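Unsaturated glucuronyl hydrolase (Streptococcus agalactiae, PDB 2ZZR) hydrolyses unsaturated hyaluronate, chondroitin and heparin disaccharides, releasing the unsaturated uronic acid by cleaving (1->3) or (1->4) glycosidic bonds. Local coordinates at residues Phe100-Ile104 against Leu118-Cys123; Thr124-Ile129 against Trp393-Trp397; Ala143-Met147 against Lys193-Val197; Glu152-Phe156 against Phe222-Gly227. All blocks are in the same frame, centred on the assembly; numbering follows the deposited sequence.

Overall arrangement
Three of the four contacts lie in the alpha barrel of this family 88 glycosyl hydrolase, and the fourth joins two hairpins at its margin. Contacts 1 and 2 share helix 115-130: residues 100-104 of helix 87-105 pack on its first half, and residues 393-397 on its second. The centres of contacts 1 and 2 are about 13 Å apart. Contact 3 moves on to helices 133-147 and 192-209, touching contact 1 where Ile-104 meets Lys-145. Contact 4 lies outermost, its centre about 17 Å from that of contact 3; their segments alternate along the chain. The C-terminus is thus brought back onto the barrel, while contact 4 joins peripheral hairpins.

Contact 1. Residues Phe100-Ile104 against Leu118-Cys123; sequences FLNRI and LYTPSC
Phe-100 reaches from helix 87-105 into a hole formed by Leu-118, Tyr-119, Ser-122 and Cys-123 of helix 115-130, a knob-into-hole fit. Its CB is already in contact, 3.5 Å from Tyr-119 CE1 and 3.6 Å from Cys-123 SG. With CG anti to the carbonyl carbon (chi1 -76°), the ring is carried onward between the tyrosine and the serine. CD2 lies over the tyrosine face, making an edge-to-face pair with the planes at 70° and the centroids 5.3 Å apart. Along the other side of the ring, CD1 and CE1 run past Ser-122, whose CB is 3.5 Å from CE1. CE2 lies against Leu-118 O and CD2, and CZ also faces that carbonyl. Ser-122 OG and Leu-118 O therefore cover the same phenyl face, and they are joined by their own hydrogen bond of 2.7 Å, the hydroxyl meeting a lone pair of the carbonyl oxygen. The two helices are neighbours in the alpha barrel and run roughly antiparallel, the directions of segments 100-104 and 118-123 differing by 149°. Tyr-119 spans the gap between them: its OH donates to Phe-100 O at 2.7 Å, tilted from the carbonyl plane. Ile-104 N meets the same oxygen from the opposite face, so this buried carbonyl serves both the helix and its neighbour. Beside the tyrosine hydroxyl lies Ile-104 CB, at 3.4 Å. Arg-103, extended from CG to NE, slides its guanidinium under Leu-118 CD1, while its nitrogens are hydrogen-bonded to Ala-109 O, Ile-108 O, Glu-67 O and Asn-65 OD1.

Contact 2. Residues Thr124-Ile129 against Trp393-Trp397; sequences TAEYRI and WELYW
Ala-125 and Tyr-396 form the tight part of this contact. Ala-125 CB lies over the centre of the phenol ring, its bond from CA running almost parallel to the ring; CB is 3.4 Å from the centroid and 9° off the normal, a CH-pi contact. Trp-393 CZ2 covers the opposite face at the same height, so the ring is sandwiched between the helix and its own segment, and Tyr-396 OH is hydrogen-bonded to Glu-82. The more exposed side is looser: Ile-129 CD1 comes no nearer than 3.9 Å to Tyr-396 OH, and the exposed, extended Glu-394 passes obliquely over Arg-128 with OE1 3.8 Å from its CD, short of a salt bridge. Between these two regions Arg-128 turns at chi2 (-71°), which brings its guanidinium across the carbonyls of the C-terminal residues. NH1 donates to Trp-397 O at 3.0 Å, approaching from above the carbonyl plane. Weak bonds run from NE to Leu-395 O, 2.8 Å but bent to 128°, and from NH1 to Tyr-396 O. Helix 115-130 of the alpha barrel thus receives the very end of the chain. One arginine reaches the carbonyls of three successive residues, firmly only at Trp-397 O, and its charge, together with the salt bridge of Arg-260 to Trp-397 OXT, would be expected to offset the negative charge of the terminal carboxylate.

Contact 3. Residues Ala143-Met147 against Lys193-Val197; sequences ADKLM and KYRQV
Tyr-194 and Asp-144 meet through a short hydrogen bond, OH to OD1 at 2.5 Å. The carboxylate lies only 15° from the plane of the phenol ring and OD1 sits at the ring edge, where the hydroxyl meets it on the syn side. Next to this polar end, Met-147 crosses the ring at about a right angle. Its CG lies 3.8 Å from Tyr-194 CD2, and its sulfur makes an oblique Met-aromatic contact, 5.2 Å from SD to the ring centroid. Bent at both chi2 and chi3, the methionine folds its end over against helix 192-209, setting the methyl CE 3.6 Å from Val-197 CG2 and 3.5 Å from Lys-193 O. Ala-143 CB also comes up to the tyrosine at CE2, 4.1 Å away. Further out, Ala-185 of helix 180-189 backs both Ala-143 and Tyr-194, while Thr-189 also lies against the tyrosine. Val-197 is backed in turn by Leu-182 and Ile-157. The axes of segments 143-147 and 193-197 are inclined at 51° and come within 11.2 Å. This is helix-helix packing between helices 133-147 and 192-209 of the alpha barrel, one Tyr-Asp hydrogen bond beside apolar side chains, away from the substrate site.

Contact 4. Residues Glu152-Phe156 against Phe222-Gly227; sequences EKGGF and FDPETG
The backbones of the two turns touch directly at Lys-153, Gly-154 and Gly-227, where Gly-227 CA lies 3.5 Å from Lys-153 C and Gly-154 CA makes a CA-H...O contact of 3.4 Å with Gly-227 O. Both glycines have positive phi and bring no side chain into this close approach. Deeper in, Phe-156 and Phe-222 form an offset stack, their centroids 4.6 Å apart and their planes at 19°. The overlap is partial, with CE1 of Phe-156 3.7 Å from CD1 of Phe-222. A chi1 of 68° turns the ring of Phe-156 toward its partner. The segments belong to two antiparallel hairpins, 150-157 and 219-233, the first with a G1 beta bulge at Gly-155 and Phe-156. In the second, Asp-223 OD1 takes Glu-225 N at 2.8 Å, an Asx turn that shapes the chain ahead of Gly-227. On the outer side Lys-153 lays its aliphatic chain along the turn, CD lying 3.2 Å from Pro-224 O and 3.3 Å from Glu-225 O. Tyr-169 ties the hairpins together: its OH hydrogen-bonds Lys-153 O, its ring packs edge-to-face with Phe-156, and its backbone is hydrogen-bonded with Phe-222. Ala-204 of helix 192-209 touches both phenylalanines.

Contact 1. Residues Phe100-Ile104 against Leu118-Cys123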
# COMPACT_ATOMS: atom_id res chain seq x y z
N PHE A 100 5.51 -19.22 0.82
CA PHE A 100 4.17 -18.70 1.15
C PHE A 100 3.11 -19.80 1.15
O PHE A 100 2.22 -19.81 2.00
CB PHE A 100 3.78 -17.54 0.23
CG PHE A 100 4.48 -16.25 0.57
CD1 PHE A 100 5.51 -15.77 -0.23
CD2 PHE A 100 4.12 -15.52 1.70
CE1 PHE A 100 6.17 -14.58 0.08
CE2 PHE A 100 4.77 -14.34 2.03
CZ PHE A 100 5.80 -13.86 1.22
N LEU A 101 3.21 -20.73 0.21
CA LEU A 101 2.32 -21.89 0.19
C LEU A 101 2.50 -22.72 1.46
O LEU A 101 1.52 -23.16 2.07
CB LEU A 101 2.55 -22.74 -1.06
CG LEU A 101 1.62 -23.93 -1.31
CD1 LEU A 101 0.14 -23.63 -1.06
CD2 LEU A 101 1.82 -24.46 -2.73
N ASN A 102 3.75 -22.94 1.86
CA ASN A 102 4.03 -23.63 3.12
C ASN A 102 3.43 -22.90 4.33
O ASN A 102 2.84 -23.52 5.22
CB ASN A 102 5.54 -23.80 3.33
CG ASN A 102 5.87 -24.47 4.66
OD1 ASN A 102 6.19 -23.80 5.64
ND2 ASN A 102 5.76 -25.79 4.69
N ARG A 103 3.57 -21.58 4.33
CA ARG A 103 3.09 -20.74 5.42
C ARG A 103 1.57 -20.83 5.62
O ARG A 103 1.10 -20.91 6.77
CB ARG A 103 3.53 -19.28 5.21
CG ARG A 103 3.23 -18.38 6.40
CD ARG A 103 3.81 -17.00 6.21
NE ARG A 103 3.41 -16.11 7.31
CZ ARG A 103 3.76 -14.83 7.41
NH1 ARG A 103 4.54 -14.26 6.49
NH2 ARG A 103 3.33 -14.12 8.44
N ILE A 104 0.81 -20.83 4.53
CA ILE A 104 -0.65 -20.95 4.65
C ILE A 104 -1.09 -22.40 4.95
O ILE A 104 -1.99 -22.61 5.76
CB ILE A 104 -1.42 -20.30 3.44
CG1 ILE A 104 -2.94 -20.37 3.65
CG2 ILE A 104 -1.03 -20.91 2.10
CD1 ILE A 104 -3.46 -19.53 4.80
N LEU A 118 0.72 -9.90 2.16
CA LEU A 118 1.60 -11.06 2.10
C LEU A 118 1.49 -11.82 0.78
O LEU A 118 2.51 -12.14 0.16
CB LEU A 118 1.34 -11.99 3.28
CG LEU A 118 1.94 -11.53 4.61
CD1 LEU A 118 1.41 -12.37 5.76
CD2 LEU A 118 3.48 -11.55 4.58
N TYR A 119 0.26 -12.11 0.37
CA TYR A 119 0.02 -13.04 -0.74
C TYR A 119 -0.18 -12.41 -2.10
O TYR A 119 0.08 -13.04 -3.12
CB TYR A 119 -1.10 -14.02 -0.38
CG TYR A 119 -0.59 -15.05 0.61
CD1 TYR A 119 -0.14 -16.30 0.17
CD2 TYR A 119 -0.50 -14.76 1.97
CE1 TYR A 119 0.36 -17.23 1.07
CE2 TYR A 119 0.00 -15.68 2.88
CZ TYR A 119 0.43 -16.92 2.42
OH TYR A 119 0.95 -17.84 3.31
N THR A 120 -0.65 -11.16 -2.13
CA THR A 120 -0.90 -10.48 -3.41
C THR A 120 0.38 -10.19 -4.24
O THR A 120 0.44 -10.58 -5.41
CB THR A 120 -1.77 -9.22 -3.24
OG1 THR A 120 -3.03 -9.59 -2.66
CG2 THR A 120 -2.00 -8.54 -4.60
N PRO A 121 1.39 -9.51 -3.64
CA PRO A 121 2.60 -9.19 -4.40
C PRO A 121 3.54 -10.39 -4.60
O PRO A 121 4.52 -10.27 -5.33
CB PRO A 121 3.29 -8.13 -3.54
CG PRO A 121 2.29 -7.74 -2.48
CD PRO A 121 1.46 -8.95 -2.28
N SER A 122 3.23 -11.51 -3.96
CA SER A 122 4.06 -12.71 -4.05
C SER A 122 3.40 -13.77 -4.93
O SER A 122 3.89 -14.09 -6.02
CB SER A 122 4.35 -13.25 -2.65
OG SER A 122 3.14 -13.62 -2.01
N CYS A 123 2.28 -14.30 -4.45
CA CYS A 123 1.61 -15.41 -5.10
C CYS A 123 0.67 -14.95 -6.21
O CYS A 123 0.75 -15.45 -7.33
CB CYS A 123 0.86 -16.25 -4.07
SG CYS A 123 1.98 -16.94 -2.82

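Contact 2. Residues Thr124-Ile129 against Trp393-Trp397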
# COMPACT_ATOMS: atom_id res chain seq x y z
N THR A 124 -0.20 -14.00 -5.92
CA THR A 124 -1.10 -13.52 -6.97
C THR A 124 -0.29 -12.91 -8.11
O THR A 124 -0.62 -13.09 -9.29
CB THR A 124 -2.17 -12.55 -6.45
OG1 THR A 124 -2.73 -13.08 -5.24
CG2 THR A 124 -3.29 -12.38 -7.47
N ALA A 125 0.79 -12.21 -7.75
CA ALA A 125 1.74 -11.67 -8.73
C ALA A 125 2.20 -12.73 -9.72
O ALA A 125 2.11 -12.52 -10.94
CB ALA A 125 2.92 -11.05 -8.04
N GLU A 126 2.70 -13.86 -9.21
CA GLU A 126 3.15 -14.91 -10.13
C GLU A 126 2.02 -15.42 -11.00
O GLU A 126 2.21 -15.64 -12.20
CB GLU A 126 3.86 -16.07 -9.44
CG GLU A 126 4.44 -17.02 -10.50
CD GLU A 126 5.35 -18.10 -9.98
OE1 GLU A 126 6.19 -18.57 -10.78
OE2 GLU A 126 5.22 -18.50 -8.80
N TYR A 127 0.84 -15.61 -10.40
CA TYR A 127 -0.32 -16.06 -11.16
C TYR A 127 -0.63 -15.13 -12.35
O TYR A 127 -0.91 -15.61 -13.45
CB TYR A 127 -1.56 -16.25 -10.29
CG TYR A 127 -2.71 -16.84 -11.07
CD1 TYR A 127 -3.81 -16.06 -11.42
CD2 TYR A 127 -2.69 -18.17 -11.49
CE1 TYR A 127 -4.87 -16.60 -12.15
CE2 TYR A 127 -3.74 -18.72 -12.22
CZ TYR A 127 -4.82 -17.92 -12.55
OH TYR A 127 -5.87 -18.45 -13.28
N ARG A 128 -0.58 -13.82 -12.12
CA ARG A 128 -0.75 -12.83 -13.19
C ARG A 128 0.27 -13.04 -14.30
O ARG A 128 -0.06 -12.96 -15.49
CB ARG A 128 -0.57 -11.40 -12.68
CG ARG A 128 -1.51 -10.99 -11.58
CD ARG A 128 -2.92 -10.81 -12.07
NE ARG A 128 -3.69 -10.04 -11.10
CZ ARG A 128 -4.99 -10.17 -10.90
NH1 ARG A 128 -5.59 -9.39 -10.00
NH2 ARG A 128 -5.71 -11.05 -11.59
N ILE A 129 1.51 -13.29 -13.89
CA ILE A 129 2.65 -13.30 -14.79
C ILE A 129 2.71 -14.57 -15.64
O ILE A 129 2.89 -14.50 -16.87
CB ILE A 129 3.97 -13.05 -14.02
CG1 ILE A 129 4.00 -11.61 -13.49
CG2 ILE A 129 5.19 -13.30 -14.92
CD1 ILE A 129 5.06 -11.34 -12.42
N TRP A 393 1.13 -1.75 -16.89
CA TRP A 393 1.34 -2.80 -15.89
C TRP A 393 0.04 -3.49 -15.48
O TRP A 393 -0.94 -2.83 -15.10
CB TRP A 393 2.08 -2.23 -14.67
CG TRP A 393 2.29 -3.27 -13.60
CD1 TRP A 393 3.01 -4.43 -13.71
CD2 TRP A 393 1.79 -3.24 -12.25
NE1 TRP A 393 2.97 -5.13 -12.51
CE2 TRP A 393 2.24 -4.42 -11.60
CE3 TRP A 393 1.01 -2.32 -11.53
CZ2 TRP A 393 1.93 -4.71 -10.27
CZ3 TRP A 393 0.69 -2.62 -10.20
CH2 TRP A 393 1.16 -3.80 -9.58
N GLU A 394 0.02 -4.81 -15.58
CA GLU A 394 -1.08 -5.62 -15.09
C GLU A 394 -0.99 -5.76 -13.56
O GLU A 394 -0.06 -6.38 -13.05
CB GLU A 394 -1.08 -7.01 -15.74
CG GLU A 394 -2.31 -7.84 -15.41
CD GLU A 394 -2.28 -9.25 -15.99
OE1 GLU A 394 -3.28 -9.98 -15.81
OE2 GLU A 394 -1.27 -9.63 -16.63
N LEU A 395 -1.97 -5.20 -12.85
CA LEU A 395 -1.92 -5.16 -11.38
C LEU A 395 -1.87 -6.54 -10.75
O LEU A 395 -2.65 -7.43 -11.11
CB LEU A 395 -3.13 -4.40 -10.82
CG LEU A 395 -2.98 -2.89 -10.64
CD1 LEU A 395 -2.66 -2.19 -11.95
CD2 LEU A 395 -4.26 -2.33 -10.03
N TYR A 396 -0.98 -6.71 -9.77
CA TYR A 396 -1.03 -7.89 -8.90
C TYR A 396 -2.31 -7.83 -8.07
O TYR A 396 -2.99 -8.84 -7.90
CB TYR A 396 0.20 -7.95 -7.98
CG TYR A 396 1.53 -7.92 -8.71
CD1 TYR A 396 1.64 -8.39 -10.02
CD2 TYR A 396 2.68 -7.44 -8.08
CE1 TYR A 396 2.87 -8.37 -10.69
CE2 TYR A 396 3.92 -7.42 -8.74
CZ TYR A 396 4.00 -7.88 -10.05
OH TYR A 396 5.20 -7.85 -10.71
N TRP A 397 -2.62 -6.62 -7.60
CA TRP A 397 -3.83 -6.33 -6.80
C TRP A 397 -5.12 -6.63 -7.55
O TRP A 397 -5.18 -6.64 -8.79
CB TRP A 397 -3.83 -4.86 -6.34
CG TRP A 397 -2.52 -4.43 -5.78
CD1 TRP A 397 -1.53 -3.75 -6.43
CD2 TRP A 397 -2.02 -4.71 -4.46
NE1 TRP A 397 -0.45 -3.57 -5.59
CE2 TRP A 397 -0.73 -4.15 -4.38
CE3 TRP A 397 -2.55 -5.37 -3.34
CZ2 TRP A 397 0.06 -4.24 -3.23
CZ3 TRP A 397 -1.77 -5.45 -2.18
CH2 TRP A 397 -0.48 -4.88 -2.14
OXT TRP A 397 -6.14 -6.86 -6.90

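Contact 3. Residues Ala143-Met147 against Lys193-Val197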
# COMPACT_ATOMS: atom_id res chain seq x y z
N ALA A 143 -6.94 -16.20 0.85
CA ALA A 143 -8.23 -15.53 0.83
C ALA A 143 -9.17 -16.14 1.87
O ALA A 143 -9.80 -15.42 2.64
CB ALA A 143 -8.86 -15.58 -0.56
N ASP A 144 -9.23 -17.47 1.92
CA ASP A 144 -10.04 -18.16 2.92
C ASP A 144 -9.58 -17.84 4.34
O ASP A 144 -10.40 -17.66 5.25
CB ASP A 144 -10.02 -19.68 2.68
CG ASP A 144 -10.77 -20.08 1.42
OD1 ASP A 144 -11.65 -19.31 0.99
OD2 ASP A 144 -10.46 -21.15 0.87
N LYS A 145 -8.26 -17.76 4.52
CA LYS A 145 -7.69 -17.38 5.82
C LYS A 145 -8.16 -15.97 6.22
O LYS A 145 -8.56 -15.75 7.37
CB LYS A 145 -6.16 -17.46 5.79
CG LYS A 145 -5.49 -17.23 7.14
CD LYS A 145 -5.75 -18.38 8.11
CE LYS A 145 -5.11 -18.12 9.48
NZ LYS A 145 -5.90 -17.13 10.26
N LEU A 146 -8.13 -15.04 5.27
CA LEU A 146 -8.58 -13.68 5.52
C LEU A 146 -10.07 -13.62 5.87
O LEU A 146 -10.48 -12.87 6.76
CB LEU A 146 -8.27 -12.78 4.32
CG LEU A 146 -8.58 -11.29 4.48
CD1 LEU A 146 -7.86 -10.69 5.68
CD2 LEU A 146 -8.27 -10.53 3.20
N MET A 147 -10.88 -14.41 5.16
CA MET A 147 -12.33 -14.48 5.39
C MET A 147 -12.69 -14.87 6.83
O MET A 147 -13.75 -14.47 7.32
CB MET A 147 -12.98 -15.45 4.39
CG MET A 147 -12.97 -14.95 2.94
SD MET A 147 -14.17 -13.63 2.66
CE MET A 147 -15.66 -14.59 2.47
N LYS A 193 -19.49 -14.79 -1.78
CA LYS A 193 -19.16 -14.47 -0.38
C LYS A 193 -17.89 -13.63 -0.28
O LYS A 193 -17.82 -12.71 0.53
CB LYS A 193 -19.04 -15.74 0.47
CG LYS A 193 -20.38 -16.45 0.70
CD LYS A 193 -20.17 -17.79 1.38
CE LYS A 193 -21.47 -18.58 1.46
NZ LYS A 193 -21.22 -19.99 1.90
N TYR A 194 -16.91 -13.94 -1.11
CA TYR A 194 -15.66 -13.18 -1.17
C TYR A 194 -15.94 -11.71 -1.48
O TYR A 194 -15.40 -10.81 -0.82
CB TYR A 194 -14.72 -13.73 -2.23
CG TYR A 194 -14.14 -15.10 -1.97
CD1 TYR A 194 -14.34 -16.14 -2.88
CD2 TYR A 194 -13.34 -15.35 -0.85
CE1 TYR A 194 -13.80 -17.41 -2.66
CE2 TYR A 194 -12.79 -16.62 -0.62
CZ TYR A 194 -13.03 -17.64 -1.54
OH TYR A 194 -12.49 -18.89 -1.35
N ARG A 195 -16.77 -11.48 -2.49
CA ARG A 195 -17.10 -10.13 -2.94
C ARG A 195 -17.92 -9.39 -1.89
O ARG A 195 -17.67 -8.22 -1.62
CB ARG A 195 -17.84 -10.16 -4.29
CG ARG A 195 -18.08 -8.77 -4.86
CD ARG A 195 -18.73 -8.76 -6.24
NE ARG A 195 -18.58 -7.43 -6.83
CZ ARG A 195 -19.38 -6.39 -6.57
NH1 ARG A 195 -20.41 -6.53 -5.75
NH2 ARG A 195 -19.14 -5.22 -7.14
N GLN A 196 -18.90 -10.08 -1.30
CA GLN A 196 -19.75 -9.50 -0.26
C GLN A 196 -18.94 -8.98 0.92
O GLN A 196 -19.17 -7.87 1.38
CB GLN A 196 -20.81 -10.50 0.20
CG GLN A 196 -21.89 -10.75 -0.84
CD GLN A 196 -22.76 -11.97 -0.56
OE1 GLN A 196 -22.39 -12.87 0.21
NE2 GLN A 196 -23.92 -12.02 -1.20
N VAL A 197 -17.99 -9.78 1.39
CA VAL A 197 -17.11 -9.37 2.49
C VAL A 197 -16.26 -8.15 2.09
O VAL A 197 -16.16 -7.18 2.86
CB VAL A 197 -16.22 -10.54 2.96
CG1 VAL A 197 -15.07 -10.04 3.85
CG2 VAL A 197 -17.05 -11.56 3.71

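Contact 4. Residues Glu152-Phe156 against Phe222-Gly227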
# COMPACT_ATOMS: atom_id res chain seq x y z
N GLU A 152 -19.86 -10.25 10.82
CA GLU A 152 -21.19 -9.90 10.29
C GLU A 152 -21.80 -8.68 10.97
O GLU A 152 -22.51 -7.89 10.34
CB GLU A 152 -22.15 -11.08 10.40
CG GLU A 152 -21.89 -12.19 9.39
CD GLU A 152 -22.87 -13.36 9.52
OE1 GLU A 152 -22.68 -14.36 8.80
OE2 GLU A 152 -23.81 -13.27 10.34
N LYS A 153 -21.51 -8.52 12.27
CA LYS A 153 -21.99 -7.37 13.03
C LYS A 153 -21.06 -6.18 12.85
O LYS A 153 -20.08 -6.01 13.59
CB LYS A 153 -22.18 -7.75 14.50
CG LYS A 153 -23.22 -8.84 14.71
CD LYS A 153 -23.64 -8.94 16.16
CE LYS A 153 -24.86 -9.84 16.32
NZ LYS A 153 -26.08 -9.22 15.72
N GLY A 154 -21.38 -5.35 11.85
CA GLY A 154 -20.53 -4.24 11.43
C GLY A 154 -20.06 -4.42 9.99
O GLY A 154 -19.79 -3.44 9.30
N GLY A 155 -19.97 -5.68 9.56
CA GLY A 155 -19.61 -6.03 8.18
C GLY A 155 -18.19 -5.64 7.81
O GLY A 155 -17.96 -4.98 6.80
N PHE A 156 -17.23 -6.04 8.64
CA PHE A 156 -15.83 -5.68 8.44
C PHE A 156 -14.90 -6.83 8.79
O PHE A 156 -15.28 -7.77 9.51
CB PHE A 156 -15.47 -4.45 9.28
CG PHE A 156 -15.48 -4.72 10.77
CD1 PHE A 156 -16.67 -4.66 11.49
CD2 PHE A 156 -14.30 -5.03 11.44
CE1 PHE A 156 -16.69 -4.92 12.86
CE2 PHE A 156 -14.30 -5.29 12.81
CZ PHE A 156 -15.50 -5.23 13.52
N PHE A 222 -16.07 -1.01 16.51
CA PHE A 222 -17.49 -1.29 16.38
C PHE A 222 -18.00 -1.99 17.64
O PHE A 222 -17.21 -2.52 18.43
CB PHE A 222 -17.75 -2.17 15.15
CG PHE A 222 -17.49 -1.46 13.85
CD1 PHE A 222 -16.19 -1.33 13.36
CD2 PHE A 222 -18.54 -0.92 13.12
CE1 PHE A 222 -15.94 -0.67 12.16
CE2 PHE A 222 -18.30 -0.25 11.92
CZ PHE A 222 -16.99 -0.12 11.44
N ASP A 223 -19.31 -1.97 17.83
CA ASP A 223 -19.94 -2.69 18.94
C ASP A 223 -20.21 -4.14 18.51
O ASP A 223 -20.96 -4.38 17.56
CB ASP A 223 -21.23 -1.98 19.37
CG ASP A 223 -21.81 -2.54 20.67
OD1 ASP A 223 -21.99 -3.76 20.77
OD2 ASP A 223 -22.09 -1.74 21.58
N PRO A 224 -19.60 -5.12 19.21
CA PRO A 224 -19.77 -6.53 18.82
C PRO A 224 -21.20 -7.06 18.98
O PRO A 224 -21.54 -8.06 18.35
CB PRO A 224 -18.80 -7.28 19.74
CG PRO A 224 -18.55 -6.37 20.87
CD PRO A 224 -18.68 -4.98 20.35
N GLU A 225 -22.00 -6.41 19.82
CA GLU A 225 -23.39 -6.83 20.03
C GLU A 225 -24.34 -6.29 18.95
O GLU A 225 -25.15 -7.05 18.41
CB GLU A 225 -23.89 -6.41 21.42
CG GLU A 225 -23.02 -6.89 22.59
CD GLU A 225 -22.71 -8.38 22.53
OE1 GLU A 225 -23.64 -9.19 22.31
OE2 GLU A 225 -21.52 -8.75 22.71
N THR A 226 -24.22 -5.00 18.64
CA THR A 226 -25.15 -4.34 17.72
C THR A 226 -24.59 -4.18 16.31
O THR A 226 -25.34 -4.09 15.33
CB THR A 226 -25.55 -2.94 18.24
OG1 THR A 226 -24.40 -2.09 18.29
CG2 THR A 226 -26.19 -3.03 19.63
N GLY A 227 -23.26 -4.13 16.20
CA GLY A 227 -22.58 -3.85 14.94
C GLY A 227 -22.46 -2.37 14.65
O GLY A 227 -21.95 -1.98 13.60